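Long-range contacts in ecdysteroid-phosphate phosphatase (Bombyx mori, PDB 3C7T), which hydrolyses phosphorylated ecdysteroids, above all ecdysone 22-phosphate, to the active hormones and also acts as a protein tyrosine phosphatase: residues H12-D17 with P59-G64; L18-W23 with D37-L42. One frame throughout, in Å; residues are numbered along the deposited sequence.

Interaction 1 ties the turn after the central strand 5-11, which brings His12 and Arg15 to the tungstate site, to the start of helix 62-77. Interaction 2 is nested in the sequence between those two segments; its centre lies about 8 Å away, and both contacts touch the second subunit. Helix 16-19 belongs to both. They also touch directly: Asn39 of interaction 2 bonds to Glu14 and to the backbone of Leu63. Residues beside the phosphatase site thus reach the homodimer interface both directly, through Glu14, and by way of Asn39.

Interaction 1 (H12-D17 with P59-G64); sequences HGERVD and PLTRLG. With WO4 (tungstate(VI)ion), chain E.
The backbones of His12-Asp17 and Pro59-Gly64 meet in a single beta bridge at Arg15 and Leu60, closed by a nearly straight bond from Val16 N to Pro59 O (3.0 Å) and another from Thr61 N to Glu14 O (3.1 Å). Thr61 turns its side chain to the other segment, and its hydroxyl gives its proton to Glu14 OE1 on the anti lone pair (OG1 to OE1, 2.6 Å). Because OG1 sits between the backbone N and the carbonyl carbon (chi1 57°), it also accepts from Gly64 N at 2.9 Å, and so serves as N-cap of helix 62-77. Glu14 reaches it with CG anti to its own backbone N (chi1 180°), its chain crossing that of Thr61 at about a right angle; OE1 takes a further bond from Asn39 ND2, and OE2 one from Ser251 of the second subunit. Beside this pair, Val16 CG2 packs on Thr61 CG2 and Pro59 CB.

The 12-17 segment follows strand 5-11 in the histidine phosphatase fold and contributes His12 and Arg15 to the tungstate pocket. His12, which forms the phosphohistidine intermediate, directs NE2 at the tungsten of the bound tungstate (2.5 Å), while ND1 donates in the ring plane to Gly13 O (2.8 Å), which fixes the ring's rotation. Arg15 meets tungstate O3 at its guanidinium edge through NH1 (2.7 Å) and holds Asp17 side-on, NE to OD1 and NH2 to OD2, each on a syn lone pair. With a leucine at Arg15, O3 would probably lose this donor and the Asp17 carboxylate would be left without its cationic mate. Arg11, Arg92, His192, Ala193 and Lys224 also hydrogen-bond to the oxyanion.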
loop_
_atom_site.group_PDB
_atom_site.type_symbol
_atom_site.label_atom_id
_atom_site.label_comp_id
_atom_site.label_asym_id
_atom_site.label_seq_id
_atom_site.Cartn_x
_atom_site.Cartn_y
_atom_site.Cartn_z
ATOM N N HIS A 12 3.402 -5.260 -13.582
ATOM C CA HIS A 12 2.817 -4.005 -13.135
ATOM C C HIS A 12 2.207 -4.186 -11.728
ATOM O O HIS A 12 1.975 -5.320 -11.269
ATOM C CB HIS A 12 1.723 -3.597 -14.112
ATOM C CG HIS A 12 0.653 -4.633 -14.252
ATOM N ND1 HIS A 12 -0.290 -4.875 -13.266
ATOM C CD2 HIS A 12 0.401 -5.514 -15.248
ATOM C CE1 HIS A 12 -1.085 -5.856 -13.666
ATOM N NE2 HIS A 12 -0.672 -6.272 -14.855
ATOM N N GLY A 13 1.930 -3.067 -11.051
ATOM C CA GLY A 13 1.337 -3.102 -9.724
ATOM C C GLY A 13 -0.172 -3.277 -9.807
ATOM O O GLY A 13 -0.730 -3.518 -10.885
ATOM N N GLU A 14 -0.828 -3.145 -8.655
ATOM C CA GLU A 14 -2.285 -3.336 -8.513
ATOM C C GLU A 14 -3.091 -2.460 -9.470
ATOM O O GLU A 14 -2.859 -1.254 -9.552
ATOM C CB GLU A 14 -2.702 -3.017 -7.066
ATOM C CG GLU A 14 -4.199 -3.170 -6.793
ATOM C CD GLU A 14 -4.576 -2.878 -5.351
ATOM O OE1 GLU A 14 -4.633 -1.687 -4.948
ATOM O OE2 GLU A 14 -4.853 -3.859 -4.623
ATOM N N ARG A 15 -4.043 -3.077 -10.181
ATOM C CA ARG A 15 -4.847 -2.370 -11.194
ATOM C C ARG A 15 -6.149 -1.806 -10.626
ATOM O O ARG A 15 -6.860 -2.504 -9.875
ATOM C CB ARG A 15 -5.226 -3.365 -12.312
ATOM C CG ARG A 15 -4.061 -3.717 -13.224
ATOM C CD ARG A 15 -4.391 -4.910 -14.071
ATOM N NE ARG A 15 -5.501 -4.698 -15.016
ATOM C CZ ARG A 15 -5.717 -5.462 -16.096
ATOM N NH1 ARG A 15 -4.914 -6.484 -16.362
ATOM N NH2 ARG A 15 -6.737 -5.204 -16.927
ATOM N N VAL A 16 -6.525 -0.590 -11.041
ATOM C CA VAL A 16 -7.818 -0.052 -10.620
ATOM C C VAL A 16 -8.968 -0.987 -11.065
ATOM O O VAL A 16 -9.858 -1.300 -10.291
ATOM C CB VAL A 16 -8.084 1.378 -11.193
ATOM C CG1 VAL A 16 -9.531 1.805 -10.916
ATOM C CG2 VAL A 16 -7.094 2.389 -10.569
ATOM N N ASP A 17 -8.962 -1.397 -12.329
ATOM C CA ASP A 17 -10.106 -2.165 -12.894
ATOM C C ASP A 17 -10.316 -3.537 -12.235
ATOM O O ASP A 17 -11.441 -4.069 -12.247
ATOM C CB ASP A 17 -10.027 -2.244 -14.430
ATOM C CG ASP A 17 -8.852 -3.064 -14.941
ATOM O OD1 ASP A 17 -7.944 -3.451 -14.179
ATOM O OD2 ASP A 17 -8.795 -3.308 -16.174
ATOM N N PRO A 59 -5.596 2.724 -14.929
ATOM C CA PRO A 59 -4.481 3.233 -14.106
ATOM C C PRO A 59 -4.105 2.197 -13.042
ATOM O O PRO A 59 -4.883 1.269 -12.778
ATOM C CB PRO A 59 -5.108 4.424 -13.380
ATOM C CG PRO A 59 -6.357 4.760 -14.126
ATOM C CD PRO A 59 -6.848 3.454 -14.673
ATOM N N LEU A 60 -2.944 2.379 -12.411
ATOM C CA LEU A 60 -2.683 1.717 -11.119
ATOM C C LEU A 60 -3.482 2.385 -10.017
ATOM O O LEU A 60 -3.756 3.575 -10.090
ATOM C CB LEU A 60 -1.211 1.855 -10.731
ATOM C CG LEU A 60 -0.108 1.272 -11.606
ATOM C CD1 LEU A 60 1.233 1.591 -10.950
ATOM C CD2 LEU A 60 -0.312 -0.258 -11.760
ATOM N N THR A 61 -3.783 1.619 -8.970
ATOM C CA THR A 61 -4.307 2.158 -7.711
ATOM C C THR A 61 -3.147 2.881 -7.011
ATOM O O THR A 61 -1.981 2.754 -7.439
ATOM C CB THR A 61 -4.769 1.025 -6.791
ATOM O OG1 THR A 61 -3.680 0.135 -6.566
ATOM C CG2 THR A 61 -5.940 0.264 -7.469
ATOM N N ARG A 62 -3.464 3.615 -5.943
ATOM C CA ARG A 62 -2.422 4.189 -5.061
ATOM C C ARG A 62 -1.492 3.091 -4.563
ATOM O O ARG A 62 -0.266 3.267 -4.563
ATOM C CB ARG A 62 -3.035 4.989 -3.897
ATOM C CG ARG A 62 -3.791 6.290 -4.301
ATOM C CD ARG A 62 -2.892 7.334 -4.961
ATOM N NE ARG A 62 -1.791 7.760 -4.085
ATOM C CZ ARG A 62 -1.868 8.719 -3.166
ATOM N NH1 ARG A 62 -3.004 9.351 -2.951
ATOM N NH2 ARG A 62 -0.795 9.019 -2.422
ATOM N N LEU A 63 -2.063 1.958 -4.161
ATOM C CA LEU A 63 -1.271 0.839 -3.673
ATOM C C LEU A 63 -0.355 0.345 -4.796
ATOM O O LEU A 63 0.776 -0.032 -4.555
ATOM C CB LEU A 63 -2.172 -0.302 -3.218
ATOM C CG LEU A 63 -1.446 -1.556 -2.742
ATOM C CD1 LEU A 63 -0.259 -1.218 -1.806
ATOM C CD2 LEU A 63 -2.425 -2.520 -2.109
ATOM N N GLY A 64 -0.862 0.313 -6.024
ATOM C CA GLY A 64 -0.049 -0.163 -7.163
ATOM C C GLY A 64 1.207 0.663 -7.384
ATOM O O GLY A 64 2.283 0.122 -7.617
HETATM W W WO4 E . -1.541 -8.134 -16.251
HETATM O O1 WO4 E . 0.071 -9.044 -15.695
HETATM O O2 WO4 E . -2.339 -9.603 -17.327
HETATM O O3 WO4 E . -3.001 -7.771 -14.956
HETATM O O4 WO4 E . -1.348 -6.707 -17.586
#

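Interaction 2 (L18-W23 with D37-L42); sequences LTYGPW and DLNLPL
The loop between strand 32-33 and helix 50-56 packs here on the residues that follow helix 16-19, with Tyr20 meeting Asp37 and Leu40. Tyr20 OH donates to Asp37 OD2 at 2.6 Å, while Asn39 N reaches the same oxygen at 3.0 Å from the opposite face of the carboxylate; both donors stand well out of its plane. Asp37 holds CG anti to its backbone N (chi1 -168°), where OD2 can meet both. OD2 also accepts from Ile249 N of the second subunit, and OD1 forms a salt bridge with Arg255, so this carboxylate is held at both oxygens.

Leu40 supplies the apolar half. Its CD2 lies over one face of the Tyr20 ring in a CH-pi contact, 3.9 Å from the centroid and displaced toward the rim, nearest CE1. The same methyl also touches Trp23, 4.2 Å from CE3. The phenol oxygen also lies against Asn39 CB (3.1 Å), whose amide turns to other partners, ND2 to Ile249 O of the second subunit. The bond from Asn39 N back to the Asp37 carboxylate is that of an Asx turn, here set within a type I beta turn at a dimer interface.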
loop_
_atom_site.group_PDB
_atom_site.type_symbol
_atom_site.label_atom_id
_atom_site.label_comp_id
_atom_site.label_asym_id
_atom_site.label_seq_id
_atom_site.Cartn_x
_atom_site.Cartn_y
_atom_site.Cartn_z
ATOM N N LEU A 18 -9.263 -4.089 -11.632
ATOM C CA LEU A 18 -9.396 -5.389 -10.961
ATOM C C LEU A 18 -9.708 -5.257 -9.475
ATOM O O LEU A 18 -10.095 -6.247 -8.818
ATOM C CB LEU A 18 -8.126 -6.235 -11.135
ATOM C CG LEU A 18 -7.749 -6.613 -12.577
ATOM C CD1 LEU A 18 -6.554 -7.590 -12.637
ATOM C CD2 LEU A 18 -8.976 -7.157 -13.346
ATOM N N THR A 19 -9.519 -4.052 -8.948
ATOM C CA THR A 19 -9.758 -3.765 -7.537
ATOM C C THR A 19 -11.159 -3.234 -7.282
ATOM O O THR A 19 -11.715 -3.459 -6.203
ATOM C CB THR A 19 -8.720 -2.717 -7.044
ATOM O OG1 THR A 19 -7.411 -3.249 -7.249
ATOM C CG2 THR A 19 -8.913 -2.360 -5.562
ATOM N N TYR A 20 -11.717 -2.538 -8.279
ATOM C CA TYR A 20 -13.044 -1.930 -8.188
ATOM C C TYR A 20 -13.998 -2.511 -9.222
ATOM O O TYR A 20 -13.609 -3.303 -10.043
ATOM C CB TYR A 20 -12.944 -0.422 -8.431
ATOM C CG TYR A 20 -12.040 0.284 -7.428
ATOM C CD1 TYR A 20 -10.657 0.320 -7.616
ATOM C CD2 TYR A 20 -12.577 0.902 -6.296
ATOM C CE1 TYR A 20 -9.802 0.966 -6.683
ATOM C CE2 TYR A 20 -11.729 1.551 -5.365
ATOM C CZ TYR A 20 -10.363 1.575 -5.571
ATOM O OH TYR A 20 -9.544 2.223 -4.648
ATOM N N GLY A 21 -15.251 -2.106 -9.151
ATOM C CA GLY A 21 -16.248 -2.479 -10.154
ATOM C C GLY A 21 -16.337 -1.410 -11.242
ATOM O O GLY A 21 -15.317 -1.088 -11.869
ATOM N N PRO A 22 -17.549 -0.862 -11.481
ATOM C CA PRO A 22 -17.728 0.130 -12.565
ATOM C C PRO A 22 -17.188 1.516 -12.179
ATOM O O PRO A 22 -17.942 2.483 -12.046
ATOM C CB PRO A 22 -19.251 0.134 -12.786
ATOM C CG PRO A 22 -19.817 -0.247 -11.473
ATOM C CD PRO A 22 -18.817 -1.154 -10.785
ATOM N N TRP A 23 -15.873 1.621 -12.007
ATOM C CA TRP A 23 -15.294 2.821 -11.390
ATOM C C TRP A 23 -15.412 4.077 -12.256
ATOM O O TRP A 23 -15.600 5.175 -11.717
ATOM C CB TRP A 23 -13.824 2.579 -10.933
ATOM C CG TRP A 23 -12.884 2.478 -12.048
ATOM C CD1 TRP A 23 -12.661 1.382 -12.843
ATOM C CD2 TRP A 23 -12.017 3.514 -12.530
ATOM N NE1 TRP A 23 -11.716 1.683 -13.802
ATOM C CE2 TRP A 23 -11.293 2.977 -13.625
ATOM C CE3 TRP A 23 -11.766 4.845 -12.135
ATOM C CZ2 TRP A 23 -10.337 3.730 -14.350
ATOM C CZ3 TRP A 23 -10.786 5.595 -12.860
ATOM C CH2 TRP A 23 -10.090 5.024 -13.943
ATOM N N ASP A 37 -12.521 7.154 -3.638
ATOM C CA ASP A 37 -11.894 6.167 -2.759
ATOM C C ASP A 37 -10.451 6.573 -2.566
ATOM O O ASP A 37 -9.834 7.082 -3.502
ATOM C CB ASP A 37 -11.949 4.774 -3.408
ATOM C CG ASP A 37 -11.573 3.647 -2.418
ATOM O OD1 ASP A 37 -12.446 3.221 -1.642
ATOM O OD2 ASP A 37 -10.410 3.185 -2.445
ATOM N N LEU A 38 -9.894 6.325 -1.378
ATOM C CA LEU A 38 -8.503 6.747 -1.121
ATOM C C LEU A 38 -7.482 5.993 -1.942
ATOM O O LEU A 38 -6.393 6.500 -2.159
ATOM C CB LEU A 38 -8.127 6.651 0.357
ATOM C CG LEU A 38 -8.935 7.511 1.301
ATOM C CD1 LEU A 38 -8.462 7.156 2.715
ATOM C CD2 LEU A 38 -8.706 9.000 0.985
ATOM N N ASN A 39 -7.826 4.784 -2.388
ATOM C CA ASN A 39 -6.914 4.003 -3.192
ATOM C C ASN A 39 -7.088 4.281 -4.705
ATOM O O ASN A 39 -6.412 3.681 -5.542
ATOM C CB ASN A 39 -7.079 2.506 -2.833
ATOM C CG ASN A 39 -5.958 1.642 -3.349
ATOM O OD1 ASN A 39 -4.799 2.066 -3.409
ATOM N ND2 ASN A 39 -6.296 0.396 -3.708
ATOM N N LEU A 40 -7.945 5.240 -5.063
ATOM C CA LEU A 40 -8.037 5.677 -6.467
ATOM C C LEU A 40 -7.047 6.824 -6.780
ATOM O O LEU A 40 -6.615 7.554 -5.869
ATOM C CB LEU A 40 -9.473 6.115 -6.821
ATOM C CG LEU A 40 -10.504 5.003 -6.998
ATOM C CD1 LEU A 40 -11.898 5.563 -7.003
ATOM C CD2 LEU A 40 -10.248 4.208 -8.276
ATOM N N PRO A 41 -6.700 7.001 -8.067
ATOM C CA PRO A 41 -5.818 8.139 -8.414
ATOM C C PRO A 41 -6.348 9.473 -7.887
ATOM O O PRO A 41 -7.553 9.680 -7.819
ATOM C CB PRO A 41 -5.824 8.132 -9.936
ATOM C CG PRO A 41 -6.144 6.683 -10.303
ATOM C CD PRO A 41 -7.083 6.204 -9.255
ATOM N N LEU A 42 -5.444 10.369 -7.502
ATOM C CA LEU A 42 -5.838 11.712 -7.064
ATOM C C LEU A 42 -6.526 12.496 -8.197
ATOM O O LEU A 42 -7.494 13.239 -7.967
ATOM C CB LEU A 42 -4.608 12.476 -6.581
ATOM C CG LEU A 42 -3.988 12.008 -5.258
ATOM C CD1 LEU A 42 -2.663 12.722 -5.007
ATOM C CD2 LEU A 42 -4.966 12.264 -4.135
#